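Local coordinates for protein glutamyl-tRNA(Gln) amidotransferase subunit B, mitochondrial (Saccharomyces cerevisiae, PDB 4N0H) that serves as the B subunit of a mitochondrial amidotransferase, a multi-subunit assembly, and belongs to the GatB/GatE family, at residues L78-K91 against Y102-K116. Numbering follows the deposited sequence.
Sequences LGSQVNSISQFDRK and YQLTQHYRPFARGGK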
# COMPACT_ATOMS: atom_id res chain seq x y z
N LEU B 78 31.10 -10.45 -9.65
CA LEU B 78 31.57 -9.13 -10.06
C LEU B 78 32.43 -8.45 -8.99
O LEU B 78 33.09 -7.45 -9.26
CB LEU B 78 30.38 -8.22 -10.38
CG LEU B 78 29.43 -8.65 -11.50
CD1 LEU B 78 28.24 -7.70 -11.54
CD2 LEU B 78 30.14 -8.69 -12.86
N GLY B 79 32.40 -8.99 -7.78
CA GLY B 79 33.08 -8.36 -6.66
C GLY B 79 32.33 -7.12 -6.19
O GLY B 79 32.92 -6.19 -5.65
N SER B 80 31.01 -7.12 -6.38
CA SER B 80 30.19 -5.99 -5.96
C SER B 80 29.99 -6.01 -4.45
O SER B 80 30.06 -7.06 -3.82
CB SER B 80 28.83 -6.03 -6.66
OG SER B 80 28.98 -6.08 -8.07
N GLN B 81 29.73 -4.84 -3.88
CA GLN B 81 29.34 -4.77 -2.47
C GLN B 81 27.83 -4.85 -2.33
O GLN B 81 27.10 -3.97 -2.80
CB GLN B 81 29.86 -3.49 -1.81
CG GLN B 81 29.13 -3.15 -0.51
CD GLN B 81 29.97 -2.33 0.45
OE1 GLN B 81 31.04 -2.77 0.88
NE2 GLN B 81 29.50 -1.14 0.79
N VAL B 82 27.36 -5.92 -1.71
CA VAL B 82 25.93 -6.11 -1.48
C VAL B 82 25.44 -5.12 -0.45
O VAL B 82 26.03 -4.99 0.63
CB VAL B 82 25.62 -7.54 -1.01
CG1 VAL B 82 24.14 -7.67 -0.66
CG2 VAL B 82 26.02 -8.55 -2.07
N ASN B 83 24.37 -4.41 -0.78
CA ASN B 83 23.79 -3.41 0.12
C ASN B 83 23.30 -4.05 1.41
O ASN B 83 22.68 -5.12 1.38
CB ASN B 83 22.64 -2.68 -0.58
CG ASN B 83 22.53 -1.23 -0.16
OD1 ASN B 83 23.01 -0.84 0.91
ND2 ASN B 83 21.90 -0.41 -1.00
N SER B 84 23.60 -3.42 2.54
CA SER B 84 23.15 -3.92 3.83
C SER B 84 21.63 -3.99 3.88
O SER B 84 21.05 -4.95 4.37
CB SER B 84 23.67 -3.04 4.96
OG SER B 84 23.28 -1.69 4.76
N ILE B 85 21.00 -2.95 3.34
CA ILE B 85 19.56 -2.91 3.18
C ILE B 85 19.23 -2.53 1.75
O ILE B 85 19.69 -1.50 1.26
CB ILE B 85 18.91 -1.86 4.10
CG1 ILE B 85 19.14 -2.20 5.57
CG2 ILE B 85 17.43 -1.72 3.80
CD1 ILE B 85 18.31 -3.37 6.05
N SER B 86 18.46 -3.35 1.06
CA SER B 86 17.87 -2.91 -0.20
C SER B 86 16.34 -2.99 -0.13
O SER B 86 15.78 -3.63 0.76
CB SER B 86 18.44 -3.66 -1.41
OG SER B 86 18.09 -5.03 -1.40
N GLN B 87 15.68 -2.30 -1.05
CA GLN B 87 14.24 -2.18 -1.02
C GLN B 87 13.71 -2.02 -2.43
O GLN B 87 14.47 -1.69 -3.35
CB GLN B 87 13.82 -0.97 -0.19
CG GLN B 87 14.46 0.33 -0.67
CD GLN B 87 13.76 1.57 -0.14
OE1 GLN B 87 13.38 1.65 1.03
NE2 GLN B 87 13.57 2.56 -1.02
N PHE B 88 12.42 -2.27 -2.61
CA PHE B 88 11.77 -2.06 -3.89
C PHE B 88 10.94 -0.79 -3.86
O PHE B 88 10.28 -0.50 -2.87
CB PHE B 88 10.90 -3.27 -4.25
CG PHE B 88 11.68 -4.50 -4.57
CD1 PHE B 88 12.00 -5.42 -3.59
CD2 PHE B 88 12.13 -4.73 -5.86
CE1 PHE B 88 12.74 -6.55 -3.89
CE2 PHE B 88 12.86 -5.86 -6.17
CZ PHE B 88 13.16 -6.77 -5.18
N ASP B 89 10.96 -0.05 -4.96
CA ASP B 89 10.19 1.18 -5.07
C ASP B 89 9.22 1.08 -6.25
O ASP B 89 9.43 0.29 -7.16
CB ASP B 89 11.11 2.39 -5.26
CG ASP B 89 12.31 2.35 -4.33
OD1 ASP B 89 13.44 2.16 -4.84
OD2 ASP B 89 12.12 2.50 -3.10
N ARG B 90 8.17 1.90 -6.22
CA ARG B 90 7.19 1.93 -7.29
C ARG B 90 7.51 3.04 -8.29
O ARG B 90 7.62 4.21 -7.92
CB ARG B 90 5.79 2.14 -6.72
CG ARG B 90 5.37 1.06 -5.75
CD ARG B 90 3.97 1.31 -5.20
NE ARG B 90 3.53 0.22 -4.35
CZ ARG B 90 2.38 0.21 -3.68
NH1 ARG B 90 1.55 1.24 -3.79
NH2 ARG B 90 2.04 -0.83 -2.93
N LYS B 91 7.66 2.66 -9.55
CA LYS B 91 7.89 3.60 -10.64
C LYS B 91 6.59 3.73 -11.41
O LYS B 91 6.18 2.79 -12.09
CB LYS B 91 9.01 3.08 -11.55
CG LYS B 91 9.28 3.92 -12.80
CD LYS B 91 10.34 3.26 -13.67
CE LYS B 91 10.68 4.11 -14.89
NZ LYS B 91 11.78 3.49 -15.68
N TYR B 102 2.29 0.68 -12.12
CA TYR B 102 3.65 0.97 -11.72
C TYR B 102 4.51 -0.28 -11.85
O TYR B 102 4.00 -1.40 -11.89
CB TYR B 102 3.72 1.54 -10.30
CG TYR B 102 3.13 0.65 -9.21
CD1 TYR B 102 3.86 -0.39 -8.66
CD2 TYR B 102 1.85 0.89 -8.72
CE1 TYR B 102 3.33 -1.20 -7.65
CE2 TYR B 102 1.31 0.10 -7.71
CZ TYR B 102 2.05 -0.94 -7.18
OH TYR B 102 1.51 -1.73 -6.19
N GLN B 103 5.82 -0.07 -11.92
CA GLN B 103 6.79 -1.16 -11.94
C GLN B 103 7.53 -1.18 -10.61
O GLN B 103 7.90 -0.12 -10.10
CB GLN B 103 7.78 -0.95 -13.08
CG GLN B 103 8.92 -1.96 -13.11
CD GLN B 103 10.09 -1.51 -13.97
OE1 GLN B 103 10.73 -2.32 -14.64
NE2 GLN B 103 10.38 -0.22 -13.94
N LEU B 104 7.74 -2.37 -10.05
CA LEU B 104 8.58 -2.51 -8.87
C LEU B 104 10.04 -2.65 -9.29
O LEU B 104 10.38 -3.48 -10.13
CB LEU B 104 8.15 -3.71 -8.03
CG LEU B 104 6.87 -3.48 -7.23
CD1 LEU B 104 6.33 -4.79 -6.66
CD2 LEU B 104 7.13 -2.46 -6.12
N THR B 105 10.89 -1.82 -8.70
CA THR B 105 12.30 -1.73 -9.07
C THR B 105 13.07 -1.16 -7.90
O THR B 105 12.49 -0.53 -7.02
CB THR B 105 12.51 -0.84 -10.31
OG1 THR B 105 13.90 -0.81 -10.66
CG2 THR B 105 12.02 0.58 -10.05
N GLN B 106 14.38 -1.38 -7.87
CA GLN B 106 15.19 -0.90 -6.76
C GLN B 106 15.87 0.42 -7.09
O GLN B 106 17.07 0.46 -7.37
CB GLN B 106 16.23 -1.94 -6.38
CG GLN B 106 15.64 -3.30 -6.08
CD GLN B 106 16.64 -4.23 -5.45
OE1 GLN B 106 17.62 -4.62 -6.08
NE2 GLN B 106 16.41 -4.57 -4.18
N HIS B 107 15.10 1.50 -7.05
CA HIS B 107 15.59 2.82 -7.43
C HIS B 107 16.50 3.45 -6.38
O HIS B 107 17.66 3.75 -6.66
CB HIS B 107 14.41 3.75 -7.73
CG HIS B 107 14.81 5.14 -8.11
ND1 HIS B 107 14.65 6.22 -7.26
CD2 HIS B 107 15.38 5.63 -9.23
CE1 HIS B 107 15.10 7.31 -7.85
NE2 HIS B 107 15.55 6.98 -9.05
N TYR B 108 15.98 3.65 -5.17
CA TYR B 108 16.73 4.34 -4.11
C TYR B 108 17.81 3.48 -3.47
O TYR B 108 18.86 4.00 -3.07
CB TYR B 108 15.78 4.84 -3.02
CG TYR B 108 14.77 5.87 -3.48
CD1 TYR B 108 15.18 7.13 -3.89
CD2 TYR B 108 13.41 5.58 -3.50
CE1 TYR B 108 14.26 8.08 -4.31
CE2 TYR B 108 12.49 6.52 -3.91
CZ TYR B 108 12.92 7.76 -4.32
OH TYR B 108 12.00 8.70 -4.74
N ARG B 109 17.55 2.19 -3.34
CA ARG B 109 18.48 1.28 -2.66
C ARG B 109 18.68 -0.01 -3.45
O ARG B 109 17.97 -0.99 -3.24
CB ARG B 109 17.99 0.96 -1.24
CG ARG B 109 17.77 2.19 -0.37
CD ARG B 109 17.69 1.81 1.10
NE ARG B 109 18.88 1.07 1.52
CZ ARG B 109 20.01 1.64 1.94
NH1 ARG B 109 20.10 2.97 1.99
NH2 ARG B 109 21.04 0.89 2.30
N PRO B 110 19.65 -0.01 -4.37
CA PRO B 110 19.92 -1.16 -5.24
C PRO B 110 20.49 -2.34 -4.45
O PRO B 110 21.02 -2.15 -3.35
CB PRO B 110 20.95 -0.61 -6.23
CG PRO B 110 21.61 0.52 -5.51
CD PRO B 110 20.53 1.13 -4.67
N PHE B 111 20.37 -3.54 -5.02
CA PHE B 111 20.85 -4.76 -4.37
C PHE B 111 22.35 -4.72 -4.07
O PHE B 111 22.78 -5.15 -3.00
CB PHE B 111 20.52 -5.99 -5.23
CG PHE B 111 20.85 -7.30 -4.55
CD1 PHE B 111 22.07 -7.93 -4.79
CD2 PHE B 111 19.95 -7.89 -3.68
CE1 PHE B 111 22.38 -9.13 -4.16
CE2 PHE B 111 20.25 -9.09 -3.05
CZ PHE B 111 21.47 -9.71 -3.29
N ALA B 112 23.13 -4.22 -5.02
CA ALA B 112 24.59 -4.15 -4.86
C ALA B 112 25.17 -2.94 -5.58
O ALA B 112 24.56 -2.38 -6.49
CB ALA B 112 25.24 -5.43 -5.37
N ARG B 113 26.36 -2.54 -5.16
CA ARG B 113 27.07 -1.45 -5.80
C ARG B 113 28.54 -1.82 -5.99
O ARG B 113 29.06 -2.70 -5.30
CB ARG B 113 26.94 -0.16 -4.98
CG ARG B 113 25.57 0.49 -5.06
CD ARG B 113 25.46 1.68 -4.12
NE ARG B 113 25.13 1.28 -2.75
CZ ARG B 113 25.35 2.03 -1.67
NH1 ARG B 113 25.92 3.23 -1.80
NH2 ARG B 113 25.02 1.59 -0.47
N GLY B 114 29.19 -1.15 -6.93
CA GLY B 114 30.59 -1.41 -7.22
C GLY B 114 30.76 -2.72 -7.97
O GLY B 114 29.80 -3.27 -8.51
N GLY B 115 31.99 -3.22 -7.99
CA GLY B 115 32.31 -4.40 -8.77
C GLY B 115 32.92 -3.99 -10.10
O GLY B 115 33.05 -2.80 -10.39
N LYS B 116 33.30 -4.98 -10.91
CA LYS B 116 33.96 -4.70 -12.17
C LYS B 116 34.07 -5.96 -13.03
O LYS B 116 33.86 -7.07 -12.55
CB LYS B 116 35.36 -4.16 -11.92
CG LYS B 116 36.29 -5.18 -11.28
CD LYS B 116 37.61 -4.57 -10.87
CE LYS B 116 38.54 -5.64 -10.31
NZ LYS B 116 39.79 -5.06 -9.73
O HOH W 1 20.82 -5.93 -0.83
O HOH W 2 15.24 0.82 -3.72
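Residues 78-91 and 102-116 form a long, interrupted antiparallel beta hairpin of the GatB/GatE catalytic domain, paired as sheet at both ends and held in between by side chains, water and a few scattered backbone bonds. Near the hairpin's loop, Lys91 pairs with Gln103 and Asp89 with Thr105 as hydrogen-bonded pairs, Asp89 N reaching Thr105 O at 2.6 Å. Arg90, opposite Leu104, runs its extended chain across one face of the Tyr102 ring, with CD 3.6 Å from the ring centroid in a CH-pi contact. The Tyr102 hydroxyl lies in turn over the centre of the Arg90 guanidinium, which forms a salt bridge with Asp288 and hydrogen bonds with polar side chains of another protein chain.

Where the strands part, the Asp89 carboxylate faces the turn at 107-108: Tyr108 N meets OD1 at 3.0 Å from above the carboxylate plane, His107 N adds a weak bond, and a water lies between Gln87 O, Arg109 N and OD1, unusually close to the last. Arg109, its chain turned about the CG-CD bond (chi3 55°), brings NE (2.7 Å) and NH2 (2.9 Å) side-on to Ile85 O, so two donors hold one carbonyl oxygen. Asn83 ND2 donates to Pro110 O in the plane of its own amide (3.1 Å), while a second water joins Asn83 O, Ser86 OG and Phe111 O. Over one face of Phe111 lies Val82 CG1. Pairing resumes with Gln81 and Arg113, and Ser80 OG bonds to Gly114 O (3.0 Å) beside Gly115.

Gly79 ends helix 65-78 in a Schellman motif, and that helix packs on Val82, Phe111 and Ala112. Strand 130-142 pairs with the far edge of 102-120, with a classic bulge at Phe111 and Ala112 opposite Leu138, while strand 286-287 pairs antiparallel with 89-92.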